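Local atomic coordinates of 2,3-dihydroxy-2,3-dihydrophenylpropionate dehydrogenase (Pseudomonas sp. MC1, PDB entry 5XTF), a protein that catalyses the NAD(+)-dependent oxidation of naphthalene cis-dihydrodiol to 1,2-dihydroxynaphthalene in the breakdown of aromatic hydrocarbons. Residues K134-G139 / L180-A185; K44-C49 / P249-A254; K86-T91 / D99-N104; L62-F67 / L71-G76. All blocks are in the same frame, centred on the assembly; numbering follows the deposited sequence.

Interaction 1: K134-G139 / L180-A185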
loop_
_atom_site.group_PDB
_atom_site.type_symbol
_atom_site.label_atom_id
_atom_site.label_comp_id
_atom_site.label_asym_id
_atom_site.label_seq_id
_atom_site.Cartn_x
_atom_site.Cartn_y
_atom_site.Cartn_z
ATOM N N LYS B 134 -5.004 -16.854 -14.336
ATOM C CA LYS B 134 -4.654 -18.266 -14.442
ATOM C C LYS B 134 -3.601 -18.502 -15.526
ATOM O O LYS B 134 -2.654 -19.278 -15.330
ATOM C CB LYS B 134 -5.896 -19.116 -14.711
ATOM C CG LYS B 134 -5.638 -20.557 -14.357
ATOM C CD LYS B 134 -6.737 -21.509 -14.804
ATOM C CE LYS B 134 -6.370 -22.934 -14.372
ATOM N NZ LYS B 134 -7.451 -23.930 -14.620
ATOM N N SER B 135 -3.722 -17.826 -16.656
ATOM C CA SER B 135 -2.751 -18.077 -17.709
ATOM C C SER B 135 -1.395 -17.425 -17.418
ATOM O O SER B 135 -0.397 -17.827 -18.020
ATOM C CB SER B 135 -3.303 -17.620 -19.059
ATOM O OG SER B 135 -3.209 -16.213 -19.164
ATOM N N TYR B 136 -1.312 -16.465 -16.488
ATOM C CA TYR B 136 0.004 -16.070 -15.978
ATOM C C TYR B 136 0.651 -17.225 -15.218
ATOM O O TYR B 136 1.834 -17.533 -15.425
ATOM C CB TYR B 136 -0.088 -14.842 -15.072
ATOM C CG TYR B 136 -0.251 -13.509 -15.770
ATOM C CD1 TYR B 136 -0.537 -13.421 -17.131
ATOM C CD2 TYR B 136 -0.109 -12.328 -15.055
ATOM C CE1 TYR B 136 -0.682 -12.179 -17.747
ATOM C CE2 TYR B 136 -0.255 -11.093 -15.657
ATOM C CZ TYR B 136 -0.536 -11.020 -16.991
ATOM O OH TYR B 136 -0.671 -9.772 -17.530
ATOM N N PHE B 137 -0.127 -17.892 -14.346
ATOM C CA PHE B 137 0.369 -19.087 -13.663
ATOM C C PHE B 137 0.830 -20.143 -14.662
ATOM O O PHE B 137 1.883 -20.767 -14.476
ATOM C CB PHE B 137 -0.713 -19.666 -12.748
ATOM C CG PHE B 137 -0.845 -18.961 -11.417
ATOM C CD1 PHE B 137 -1.843 -18.010 -11.213
ATOM C CD2 PHE B 137 0.008 -19.262 -10.370
ATOM C CE1 PHE B 137 -1.974 -17.365 -9.991
ATOM C CE2 PHE B 137 -0.116 -18.622 -9.148
ATOM C CZ PHE B 137 -1.106 -17.674 -8.960
ATOM N N SER B 138 0.058 -20.348 -15.732
ATOM C CA SER B 138 0.381 -21.381 -16.719
ATOM C C SER B 138 1.678 -21.063 -17.467
ATOM O O SER B 138 2.571 -21.914 -17.565
ATOM C CB SER B 138 -0.792 -21.549 -17.687
ATOM O OG SER B 138 -0.482 -22.435 -18.757
ATOM N N GLY B 139 1.809 -19.837 -17.981
ATOM C CA GLY B 139 3.054 -19.436 -18.620
ATOM C C GLY B 139 4.269 -19.585 -17.721
ATOM O O GLY B 139 5.319 -20.074 -18.154
ATOM N N LEU B 180 -0.843 -8.476 -8.580
ATOM C CA LEU B 180 0.018 -7.965 -7.514
ATOM C C LEU B 180 0.349 -9.042 -6.506
ATOM O O LEU B 180 1.472 -9.100 -5.997
ATOM C CB LEU B 180 -0.646 -6.813 -6.774
ATOM C CG LEU B 180 -0.977 -5.552 -7.543
ATOM C CD1 LEU B 180 -1.387 -4.499 -6.518
ATOM C CD2 LEU B 180 0.207 -5.095 -8.362
ATOM N N GLY B 181 -0.625 -9.894 -6.186
ATOM C CA GLY B 181 -0.374 -10.950 -5.226
ATOM C C GLY B 181 0.623 -11.964 -5.746
ATOM O O GLY B 181 1.525 -12.387 -5.020
ATOM N N MET B 182 0.476 -12.356 -7.013
ATOM C CA MET B 182 1.432 -13.264 -7.647
ATOM C C MET B 182 2.842 -12.702 -7.628
ATOM O O MET B 182 3.801 -13.434 -7.363
ATOM C CB MET B 182 1.028 -13.542 -9.091
ATOM C CG MET B 182 -0.332 -14.114 -9.284
ATOM S SD MET B 182 -0.655 -14.294 -11.060
ATOM C CE MET B 182 0.564 -15.526 -11.533
ATOM N N VAL B 183 2.997 -11.417 -7.962
ATOM C CA VAL B 183 4.321 -10.793 -7.992
ATOM C C VAL B 183 5.015 -10.945 -6.646
ATOM O O VAL B 183 6.198 -11.290 -6.574
ATOM C CB VAL B 183 4.224 -9.309 -8.389
ATOM C CG1 VAL B 183 5.558 -8.666 -8.221
ATOM C CG2 VAL B 183 3.749 -9.154 -9.813
ATOM N N LYS B 184 4.292 -10.687 -5.559
ATOM C CA LYS B 184 4.927 -10.757 -4.249
ATOM C C LYS B 184 5.220 -12.194 -3.844
ATOM O O LYS B 184 6.294 -12.480 -3.303
ATOM C CB LYS B 184 4.052 -10.084 -3.199
ATOM C CG LYS B 184 3.644 -8.669 -3.538
ATOM C CD LYS B 184 3.175 -7.957 -2.265
ATOM C CE LYS B 184 2.052 -6.956 -2.522
ATOM N NZ LYS B 184 1.354 -6.673 -1.229
ATOM N N ALA B 185 4.268 -13.114 -4.072
ATOM C CA ALA B 185 4.448 -14.494 -3.625
ATOM C C ALA B 185 5.515 -15.215 -4.441
ATOM O O ALA B 185 6.362 -15.924 -3.883
ATOM C CB ALA B 185 3.123 -15.250 -3.702
#

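Interaction 2: K44-C49 / P249-A254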
loop_
_atom_site.group_PDB
_atom_site.type_symbol
_atom_site.label_atom_id
_atom_site.label_comp_id
_atom_site.label_asym_id
_atom_site.label_seq_id
_atom_site.Cartn_x
_atom_site.Cartn_y
_atom_site.Cartn_z
ATOM N N LYS B 44 13.546 -6.539 -29.504
ATOM C CA LYS B 44 14.307 -6.762 -30.735
ATOM C C LYS B 44 15.290 -5.628 -30.976
ATOM O O LYS B 44 16.451 -5.864 -31.319
ATOM C CB LYS B 44 13.363 -6.898 -31.927
ATOM C CG LYS B 44 13.952 -7.653 -33.088
ATOM C CD LYS B 44 13.851 -9.143 -32.854
ATOM C CE LYS B 44 14.556 -9.897 -33.962
ATOM N NZ LYS B 44 16.030 -9.703 -33.884
ATOM N N LEU B 45 14.849 -4.388 -30.774
ATOM C CA LEU B 45 15.732 -3.251 -30.996
ATOM C C LEU B 45 16.891 -3.232 -30.000
ATOM O O LEU B 45 18.007 -2.839 -30.358
ATOM C CB LEU B 45 14.921 -1.956 -30.932
ATOM C CG LEU B 45 15.617 -0.654 -31.307
ATOM C CD1 LEU B 45 16.201 -0.747 -32.715
ATOM C CD2 LEU B 45 14.634 0.510 -31.168
ATOM N N ALA B 46 16.662 -3.690 -28.764
ATOM C CA ALA B 46 17.706 -3.762 -27.750
ATOM C C ALA B 46 18.645 -4.947 -27.941
ATOM O O ALA B 46 19.628 -5.056 -27.205
ATOM C CB ALA B 46 17.078 -3.822 -26.348
ATOM N N GLY B 47 18.372 -5.840 -28.890
ATOM C CA GLY B 47 19.297 -6.896 -29.232
ATOM C C GLY B 47 18.901 -8.288 -28.803
ATOM O O GLY B 47 19.715 -9.206 -28.949
ATOM N N TYR B 48 17.692 -8.482 -28.286
ATOM C CA TYR B 48 17.244 -9.792 -27.822
ATOM C C TYR B 48 16.833 -10.681 -28.986
ATOM O O TYR B 48 16.359 -10.210 -30.022
ATOM C CB TYR B 48 16.028 -9.668 -26.889
ATOM C CG TYR B 48 16.300 -9.229 -25.463
ATOM C CD1 TYR B 48 16.698 -7.936 -25.180
ATOM C CD2 TYR B 48 16.121 -10.106 -24.398
ATOM C CE1 TYR B 48 16.937 -7.517 -23.867
ATOM C CE2 TYR B 48 16.353 -9.697 -23.079
ATOM C CZ TYR B 48 16.759 -8.399 -22.824
ATOM O OH TYR B 48 16.990 -7.979 -21.524
ATOM N N CYS B 49 16.979 -11.982 -28.791
ATOM C CA CYS B 49 16.190 -12.929 -29.561
ATOM C C CYS B 49 14.816 -12.998 -28.917
ATOM O O CYS B 49 14.708 -13.091 -27.688
ATOM C CB CYS B 49 16.844 -14.307 -29.579
ATOM S SG CYS B 49 18.551 -14.320 -30.177
ATOM N N PRO B 249 9.967 0.446 -18.613
ATOM C CA PRO B 249 10.052 -0.347 -17.371
ATOM C C PRO B 249 10.241 -1.834 -17.614
ATOM O O PRO B 249 10.953 -2.496 -16.841
ATOM C CB PRO B 249 8.710 -0.064 -16.666
ATOM C CG PRO B 249 8.241 1.242 -17.238
ATOM C CD PRO B 249 8.731 1.248 -18.664
ATOM N N TYR B 250 9.627 -2.383 -18.668
ATOM C CA TYR B 250 9.836 -3.795 -18.973
ATOM C C TYR B 250 11.301 -4.073 -19.280
ATOM O O TYR B 250 11.871 -5.045 -18.777
ATOM C CB TYR B 250 8.968 -4.223 -20.150
ATOM C CG TYR B 250 7.480 -4.226 -19.902
ATOM C CD1 TYR B 250 6.811 -5.396 -19.572
ATOM C CD2 TYR B 250 6.743 -3.070 -20.056
ATOM C CE1 TYR B 250 5.454 -5.405 -19.390
ATOM C CE2 TYR B 250 5.393 -3.060 -19.879
ATOM C CZ TYR B 250 4.745 -4.224 -19.539
ATOM O OH TYR B 250 3.372 -4.187 -19.362
ATOM N N LEU B 251 11.929 -3.213 -20.084
ATOM C CA LEU B 251 13.328 -3.408 -20.446
ATOM C C LEU B 251 14.228 -3.365 -19.221
ATOM O O LEU B 251 15.127 -4.197 -19.073
ATOM C CB LEU B 251 13.756 -2.341 -21.445
ATOM C CG LEU B 251 13.217 -2.459 -22.861
ATOM C CD1 LEU B 251 13.558 -1.163 -23.591
ATOM C CD2 LEU B 251 13.853 -3.659 -23.560
ATOM N N LEU B 252 14.014 -2.375 -18.344
ATOM C CA LEU B 252 14.744 -2.305 -17.082
ATOM C C LEU B 252 14.572 -3.588 -16.271
ATOM O O LEU B 252 15.551 -4.154 -15.766
ATOM C CB LEU B 252 14.253 -1.099 -16.272
ATOM C CG LEU B 252 14.955 -0.493 -15.045
ATOM C CD1 LEU B 252 13.946 0.380 -14.309
ATOM C CD2 LEU B 252 15.550 -1.493 -14.075
ATOM N N LEU B 253 13.326 -4.047 -16.114
ATOM C CA LEU B 253 13.053 -5.200 -15.251
ATOM C C LEU B 253 13.605 -6.508 -15.819
ATOM O O LEU B 253 13.904 -7.433 -15.054
ATOM C CB LEU B 253 11.547 -5.335 -14.999
ATOM C CG LEU B 253 10.843 -4.252 -14.172
ATOM C CD1 LEU B 253 9.322 -4.490 -14.163
ATOM C CD2 LEU B 253 11.375 -4.189 -12.753
ATOM N N ALA B 254 13.736 -6.623 -17.136
ATOM C CA ALA B 254 14.315 -7.830 -17.730
ATOM C C ALA B 254 15.838 -7.791 -17.822
ATOM O O ALA B 254 16.469 -8.851 -17.881
ATOM C CB ALA B 254 13.732 -8.068 -19.126
HETATM O O HOH W 1 18.976 -8.967 -20.121
HETATM O O HOH W 2 16.604 -5.370 -21.266
#

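Interaction 3: K86-T91 / D99-N104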
loop_
_atom_site.group_PDB
_atom_site.type_symbol
_atom_site.label_atom_id
_atom_site.label_comp_id
_atom_site.label_asym_id
_atom_site.label_seq_id
_atom_site.Cartn_x
_atom_site.Cartn_y
_atom_site.Cartn_z
ATOM N N LYS B 86 4.279 -25.073 -25.751
ATOM C CA LYS B 86 4.747 -24.972 -27.128
ATOM C C LYS B 86 5.591 -23.719 -27.332
ATOM O O LYS B 86 6.695 -23.785 -27.891
ATOM C CB LYS B 86 3.542 -24.985 -28.062
ATOM C CG LYS B 86 3.843 -25.101 -29.548
ATOM C CD LYS B 86 2.498 -25.247 -30.267
ATOM C CE LYS B 86 2.502 -24.703 -31.682
ATOM N NZ LYS B 86 3.831 -24.865 -32.280
ATOM N N LEU B 87 5.096 -22.572 -26.848
ATOM C CA LEU B 87 5.857 -21.322 -26.918
ATOM C C LEU B 87 7.253 -21.492 -26.335
ATOM O O LEU B 87 8.259 -21.156 -26.976
ATOM C CB LEU B 87 5.113 -20.210 -26.180
ATOM C CG LEU B 87 5.760 -18.820 -26.147
ATOM C CD1 LEU B 87 5.625 -18.156 -27.475
ATOM C CD2 LEU B 87 5.125 -17.937 -25.052
ATOM N N ILE B 88 7.336 -22.039 -25.124
ATOM C CA ILE B 88 8.643 -22.259 -24.520
ATOM C C ILE B 88 9.462 -23.240 -25.358
ATOM O O ILE B 88 10.620 -22.973 -25.693
ATOM C CB ILE B 88 8.495 -22.743 -23.071
ATOM C CG1 ILE B 88 7.646 -21.744 -22.265
ATOM C CG2 ILE B 88 9.872 -22.949 -22.441
ATOM C CD1 ILE B 88 8.070 -20.286 -22.416
ATOM N N LYS B 89 8.874 -24.391 -25.699
ATOM C CA LYS B 89 9.635 -25.428 -26.389
ATOM C C LYS B 89 10.238 -24.896 -27.691
ATOM O O LYS B 89 11.424 -25.108 -27.975
ATOM C CB LYS B 89 8.750 -26.646 -26.646
ATOM C CG LYS B 89 9.536 -27.855 -27.143
ATOM C CD LYS B 89 8.628 -29.034 -27.495
ATOM C CE LYS B 89 9.441 -30.328 -27.592
ATOM N NZ LYS B 89 10.656 -30.190 -28.463
ATOM N N GLN B 90 9.446 -24.162 -28.473
ATOM C CA GLN B 90 9.982 -23.578 -29.699
ATOM C C GLN B 90 11.068 -22.562 -29.401
ATOM O O GLN B 90 12.020 -22.418 -30.185
ATOM C CB GLN B 90 8.871 -22.906 -30.498
ATOM C CG GLN B 90 7.954 -23.862 -31.235
ATOM C CD GLN B 90 7.161 -23.158 -32.325
ATOM O OE1 GLN B 90 7.523 -22.078 -32.786
ATOM N NE2 GLN B 90 6.126 -23.805 -32.798
ATOM N N THR B 91 10.929 -21.823 -28.296
ATOM C CA THR B 91 11.944 -20.833 -27.959
ATOM C C THR B 91 13.296 -21.506 -27.739
ATOM O O THR B 91 14.319 -21.067 -28.282
ATOM C CB THR B 91 11.526 -20.034 -26.717
ATOM O OG1 THR B 91 10.298 -19.331 -26.965
ATOM C CG2 THR B 91 12.604 -19.029 -26.368
ATOM N N ASP B 99 15.873 -16.405 -21.202
ATOM C CA ASP B 99 16.292 -15.533 -20.107
ATOM C C ASP B 99 15.144 -14.811 -19.412
ATOM O O ASP B 99 15.235 -14.556 -18.211
ATOM C CB ASP B 99 17.302 -14.488 -20.596
ATOM C CG ASP B 99 18.570 -15.118 -21.133
ATOM O OD1 ASP B 99 19.432 -15.502 -20.310
ATOM O OD2 ASP B 99 18.704 -15.233 -22.379
ATOM N N CYS B 100 14.079 -14.453 -20.120
ATOM C CA CYS B 100 13.018 -13.655 -19.529
ATOM C C CYS B 100 11.686 -14.103 -20.100
ATOM O O CYS B 100 11.580 -14.364 -21.299
ATOM C CB CYS B 100 13.230 -12.156 -19.797
ATOM S SG CYS B 100 12.011 -11.055 -18.975
ATOM N N PHE B 101 10.687 -14.227 -19.240
ATOM C CA PHE B 101 9.321 -14.507 -19.665
ATOM C C PHE B 101 8.441 -13.331 -19.266
ATOM O O PHE B 101 8.409 -12.946 -18.088
ATOM C CB PHE B 101 8.779 -15.800 -19.048
ATOM C CG PHE B 101 7.338 -16.071 -19.410
ATOM C CD1 PHE B 101 7.002 -16.468 -20.693
ATOM C CD2 PHE B 101 6.325 -15.916 -18.483
ATOM C CE1 PHE B 101 5.687 -16.711 -21.049
ATOM C CE2 PHE B 101 5.001 -16.163 -18.839
ATOM C CZ PHE B 101 4.691 -16.558 -20.121
ATOM N N ILE B 102 7.738 -12.762 -20.245
ATOM C CA ILE B 102 6.852 -11.625 -20.041
ATOM C C ILE B 102 5.433 -12.116 -20.255
ATOM O O ILE B 102 5.039 -12.424 -21.388
ATOM C CB ILE B 102 7.164 -10.459 -20.983
ATOM C CG1 ILE B 102 8.601 -9.973 -20.784
ATOM C CG2 ILE B 102 6.165 -9.334 -20.774
ATOM C CD1 ILE B 102 8.939 -8.753 -21.608
ATOM N N ALA B 103 4.673 -12.201 -19.169
ATOM C CA ALA B 103 3.275 -12.597 -19.229
ATOM C C ALA B 103 2.461 -11.318 -19.325
ATOM O O ALA B 103 2.432 -10.525 -18.377
ATOM C CB ALA B 103 2.898 -13.419 -18.002
ATOM N N ASN B 104 1.797 -11.118 -20.461
ATOM C CA ASN B 104 1.204 -9.825 -20.775
ATOM C C ASN B 104 -0.176 -9.912 -21.397
ATOM O O ASN B 104 -0.898 -8.909 -21.376
ATOM C CB ASN B 104 2.135 -9.032 -21.713
ATOM C CG ASN B 104 1.457 -7.847 -22.369
ATOM O OD1 ASN B 104 1.089 -6.870 -21.702
ATOM N ND2 ASN B 104 1.284 -7.922 -23.684
#

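Interaction 4: L62-F67 / L71-G76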
loop_
_atom_site.group_PDB
_atom_site.type_symbol
_atom_site.label_atom_id
_atom_site.label_comp_id
_atom_site.label_asym_id
_atom_site.label_seq_id
_atom_site.Cartn_x
_atom_site.Cartn_y
_atom_site.Cartn_z
ATOM N N LEU B 62 1.366 -9.612 -39.297
ATOM C CA LEU B 62 1.889 -8.323 -38.872
ATOM C C LEU B 62 3.336 -8.447 -38.400
ATOM O O LEU B 62 4.186 -7.620 -38.756
ATOM C CB LEU B 62 0.987 -7.764 -37.776
ATOM C CG LEU B 62 1.054 -6.312 -37.305
ATOM C CD1 LEU B 62 -0.137 -6.071 -36.391
ATOM C CD2 LEU B 62 2.349 -5.991 -36.560
ATOM N N LEU B 63 3.642 -9.484 -37.610
ATOM C CA LEU B 63 4.992 -9.634 -37.075
ATOM C C LEU B 63 5.982 -10.086 -38.138
ATOM O O LEU B 63 7.167 -9.734 -38.058
ATOM C CB LEU B 63 5.005 -10.626 -35.911
ATOM C CG LEU B 63 4.386 -10.160 -34.592
ATOM C CD1 LEU B 63 4.498 -11.266 -33.564
ATOM C CD2 LEU B 63 5.093 -8.892 -34.093
ATOM N N CYS B 64 5.521 -10.879 -39.123
ATOM C CA CYS B 64 6.394 -11.343 -40.200
ATOM C C CYS B 64 6.709 -10.226 -41.191
ATOM O O CYS B 64 7.862 -10.065 -41.603
ATOM C CB CYS B 64 5.759 -12.532 -40.919
ATOM S SG CYS B 64 5.693 -14.014 -39.887
ATOM N N ASN B 65 5.700 -9.445 -41.581
ATOM C CA ASN B 65 5.955 -8.298 -42.443
ATOM C C ASN B 65 7.065 -7.417 -41.895
ATOM O O ASN B 65 7.782 -6.776 -42.664
ATOM C CB ASN B 65 4.694 -7.453 -42.606
ATOM C CG ASN B 65 3.580 -8.182 -43.312
ATOM O OD1 ASN B 65 3.756 -9.289 -43.820
ATOM N ND2 ASN B 65 2.419 -7.550 -43.359
ATOM N N GLU B 66 7.208 -7.349 -40.571
ATOM C CA GLU B 66 8.218 -6.461 -40.010
ATOM C C GLU B 66 9.533 -7.183 -39.765
ATOM O O GLU B 66 10.597 -6.637 -40.062
ATOM C CB GLU B 66 7.708 -5.819 -38.707
ATOM C CG GLU B 66 8.692 -4.811 -38.067
ATOM C CD GLU B 66 8.031 -3.836 -37.052
ATOM O OE1 GLU B 66 6.779 -3.726 -36.987
ATOM O OE2 GLU B 66 8.787 -3.154 -36.322
ATOM N N PHE B 67 9.490 -8.411 -39.257
ATOM C CA PHE B 67 10.698 -9.069 -38.786
ATOM C C PHE B 67 11.060 -10.307 -39.582
ATOM O O PHE B 67 12.023 -10.995 -39.211
ATOM C CB PHE B 67 10.562 -9.455 -37.308
ATOM C CG PHE B 67 10.390 -8.283 -36.394
ATOM C CD1 PHE B 67 11.474 -7.505 -36.045
ATOM C CD2 PHE B 67 9.147 -7.956 -35.892
ATOM C CE1 PHE B 67 11.324 -6.414 -35.216
ATOM C CE2 PHE B 67 8.991 -6.870 -35.057
ATOM C CZ PHE B 67 10.086 -6.095 -34.724
ATOM N N LEU B 71 11.916 -13.853 -35.656
ATOM C CA LEU B 71 11.176 -14.220 -34.458
ATOM C C LEU B 71 10.774 -15.684 -34.511
ATOM O O LEU B 71 10.733 -16.314 -35.569
ATOM C CB LEU B 71 9.918 -13.367 -34.284
ATOM C CG LEU B 71 10.106 -11.860 -34.380
ATOM C CD1 LEU B 71 8.785 -11.166 -34.184
ATOM C CD2 LEU B 71 11.140 -11.368 -33.381
ATOM N N GLU B 72 10.485 -16.222 -33.339
ATOM C CA GLU B 72 9.793 -17.490 -33.211
ATOM C C GLU B 72 8.385 -17.144 -32.766
ATOM O O GLU B 72 8.213 -16.451 -31.761
ATOM C CB GLU B 72 10.495 -18.396 -32.201
ATOM C CG GLU B 72 10.060 -19.848 -32.244
ATOM C CD GLU B 72 10.368 -20.521 -33.586
ATOM O OE1 GLU B 72 11.407 -20.199 -34.213
ATOM O OE2 GLU B 72 9.574 -21.382 -34.010
ATOM N N ILE B 73 7.388 -17.580 -33.522
ATOM C CA ILE B 73 6.008 -17.158 -33.313
ATOM C C ILE B 73 5.135 -18.390 -33.146
ATOM O O ILE B 73 5.245 -19.349 -33.914
ATOM C CB ILE B 73 5.499 -16.274 -34.467
ATOM C CG1 ILE B 73 6.394 -15.040 -34.623
ATOM C CG2 ILE B 73 4.036 -15.874 -34.249
ATOM C CD1 ILE B 73 6.085 -14.181 -35.850
ATOM N N VAL B 74 4.295 -18.373 -32.122
ATOM C CA VAL B 74 3.263 -19.376 -31.907
ATOM C C VAL B 74 1.928 -18.647 -31.928
ATOM O O VAL B 74 1.783 -17.602 -31.280
ATOM C CB VAL B 74 3.454 -20.121 -30.571
ATOM C CG1 VAL B 74 2.270 -21.003 -30.286
ATOM C CG2 VAL B 74 4.742 -20.924 -30.573
ATOM N N VAL B 75 0.974 -19.174 -32.695
ATOM C CA VAL B 75 -0.382 -18.640 -32.765
ATOM C C VAL B 75 -1.279 -19.528 -31.918
ATOM O O VAL B 75 -1.301 -20.751 -32.121
ATOM C CB VAL B 75 -0.899 -18.597 -34.213
ATOM C CG1 VAL B 75 -2.359 -18.175 -34.218
ATOM C CG2 VAL B 75 -0.037 -17.692 -35.106
ATOM N N GLY B 76 -2.034 -18.934 -30.999
ATOM C CA GLY B 76 -2.952 -19.714 -30.196
ATOM C C GLY B 76 -3.405 -18.966 -28.956
ATOM O O GLY B 76 -3.160 -17.773 -28.796
#

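Interaction 1: K134-G139 / L180-A185
Met182 meets Phe137 in a Met-aromatic contact between two long helices, 118-150 and 170-190, of the Rossmann-type SDR fold. Its methyl carbon sits over the middle of one ring face. Met182 CE lies 3.5 Å from the Phe137 ring centroid and 12° off the ring normal, a CH-pi contact. The sulfur comes in obliquely, with Met182 SD 4.1 Å from the same centroid. Met182 CG extends the contact to the far end of the ring, 3.7 Å from Phe137 CZ. The bend at the last torsion of Met182 (chi3 65°) lets CG, SD and CE all lie against the ring. With an alanine here in place of Phe137, the Met182 methyl is likely to lose its aromatic platform and the thioether end to turn more freely. Further out, Phe125 of the second subunit meets the Phe137 ring, and Ala174 of that subunit packs on Met182. The contact therefore also lies at a subunit interface. Met182 SD lies at the edge of the Tyr136 ring, near its plane. The Tyr136 hydroxyl is hydrogen-bonded to the backbone oxygen of Thr157, and the Tyr136 side chain touches Lys176, an NAD(+)-binding residue. At the base of the same side chain, Tyr136 CB lies 3.7 Å from Met182 CE.

Interaction 2: K44-C49 / P249-A254
Ala46 and Tyr48 are the residues of 44-49 that touch helix 248-254. Ala46 stands near the end of helix 34-46. Its methyl group meets one branch of Leu251, with Ala46 CB 4.3 Å from Leu251 CD2. This is a light apolar contact at the protein surface. Leu251 also packs on Phe43, about one turn earlier in helix 34-46. Gly47 follows with a positive phi of 108° and ends the helix in a Schellman motif. The bond from Gly47 N to Lys44 O, 3.1 Å long, belongs to this turn. The turn redirects the chain toward strand 49-54. With CG anti to the carbonyl carbon (chi1 -77°), the Tyr48 ring reaches across toward helix 248-254, and it meets Phe43 edge-to-face. The hydroxyl stops short of a direct bond: Tyr48 OH is 3.8 Å from Ala254 O and 4.0 Å from Ala254 CB. Two waters make the link instead. One lies 2.6 Å from Tyr48 OH and donates to Leu251 O at 2.9 Å. The other, at the same distance from the hydroxyl, donates only weakly to Ala254 O. Both carbonyls belong to the last turn of helix 248-254. The polar link from the turn after helix 34-46 to the end of helix 248-254 in this Rossmann-type fold is thus water-mediated, with a single phenol hydroxyl serving two carbonyls through solvent.

Interaction 3: K86-T91 / D99-N104
Phe101 of strand 100-103 presents its ring to Leu87 and Ile88 on helix 81-95. The helix lies against the central parallel sheet of the Rossmann-type fold. The buried side of the contact is wholly apolar. Leu87 comes to the ring edge, near its plane, with Leu87 CD2 4.2 Å from Phe101 CE1. Ile88 reaches the ring obliquely by the end of its longer branch, with Ile88 CD1 4.3 Å from Phe101 CD1. Phe101 CG is anti to the backbone N (chi1 177°), which carries the ring across to these two methyl groups. Ala143 of helix 118-150 touches both Ile88 and Phe101, so that helix also borders this core. Thr91 lies one turn beyond Leu87. Its hydroxyl donates to Leu87 O, with Thr91 OG1 2.7 Å from that oxygen. Thr91 N binds the same oxygen from the opposite face of the carbonyl plane, so two donors grip one acceptor. The outer side of the helix is different. Lys86 and Lys89 are exposed there and take no part in the contact with the strand. At the end of the strand segment, Asn104 is an NAD(+)-binding residue, and its OD1 is hydrogen-bonded to Thr157. The contact itself has no hydrogen bond between helix and strand. Apolar methyl-to-ring packing joins the two, and the hydrogen bonds described lie within the helix or run to residues outside the pair.

Interaction 4: L62-F67 / L71-G76
Leu71, just before strand 72-75, and Ile73, within it, pack on helix 57-67 by apolar contacts alone. Two are between aliphatic groups. Ile73 CD1 lies 3.7 Å from Leu63 CB and also touches the Leu63 CD1 branch at 4.0 Å. Leu71 CD1 is 4.2 Å from Leu63 CB, so Leu63 bridges both residues. Ile73 CG1 is anti to the carbonyl carbon (chi1 -58°), which sends CD1 out to the helix. A sulfur joins this patch: Cys64 SG is 4.1 Å from Ile73 CD1. The aromatic contact is made by Phe67, in the last turn of the helix. Leu71 CD1 approaches its ring obliquely, 3.7 Å from Phe67 CD2. Leu71 CG lies 3.8 Å from Phe67 CB, so the leucine branch point lies against the carbon that bears the ring. Replacing Leu71 by an alanine is likely to open a gap beside Phe67 and leave its ring without this neighbour. Lys44 of helix 34-46 touches both Phe67 and Leu71 by its side chain. The contact joins helix and second strand of the right-handed beta-alpha-beta unit 49-54, 57-67, 72-75, a building block of the Rossmann fold.

All four contacts belong to one Rossmann-type domain with a parallel seven-stranded sheet. Along the chain, interaction 4 closes first, then interaction 3, then interaction 1. The two segments of interaction 2 lie on either side of all three in sequence. Interaction 4 holds one outermost strand, 72-75, and interaction 3 the more central strand 100-103; their centres are about 14 Å apart and they touch at Gln90 and Val74. Interactions 2 and 3 meet where Ala254 packs on Cys100. Interactions 1 and 3 meet at Gly139 and Phe101. Interactions 1 and 4 are farthest apart, about 25 Å between centres. Interactions 3 and 4 tie helices to strands, while 1 and 2 join helical elements; interaction 1 reaches a subunit interface.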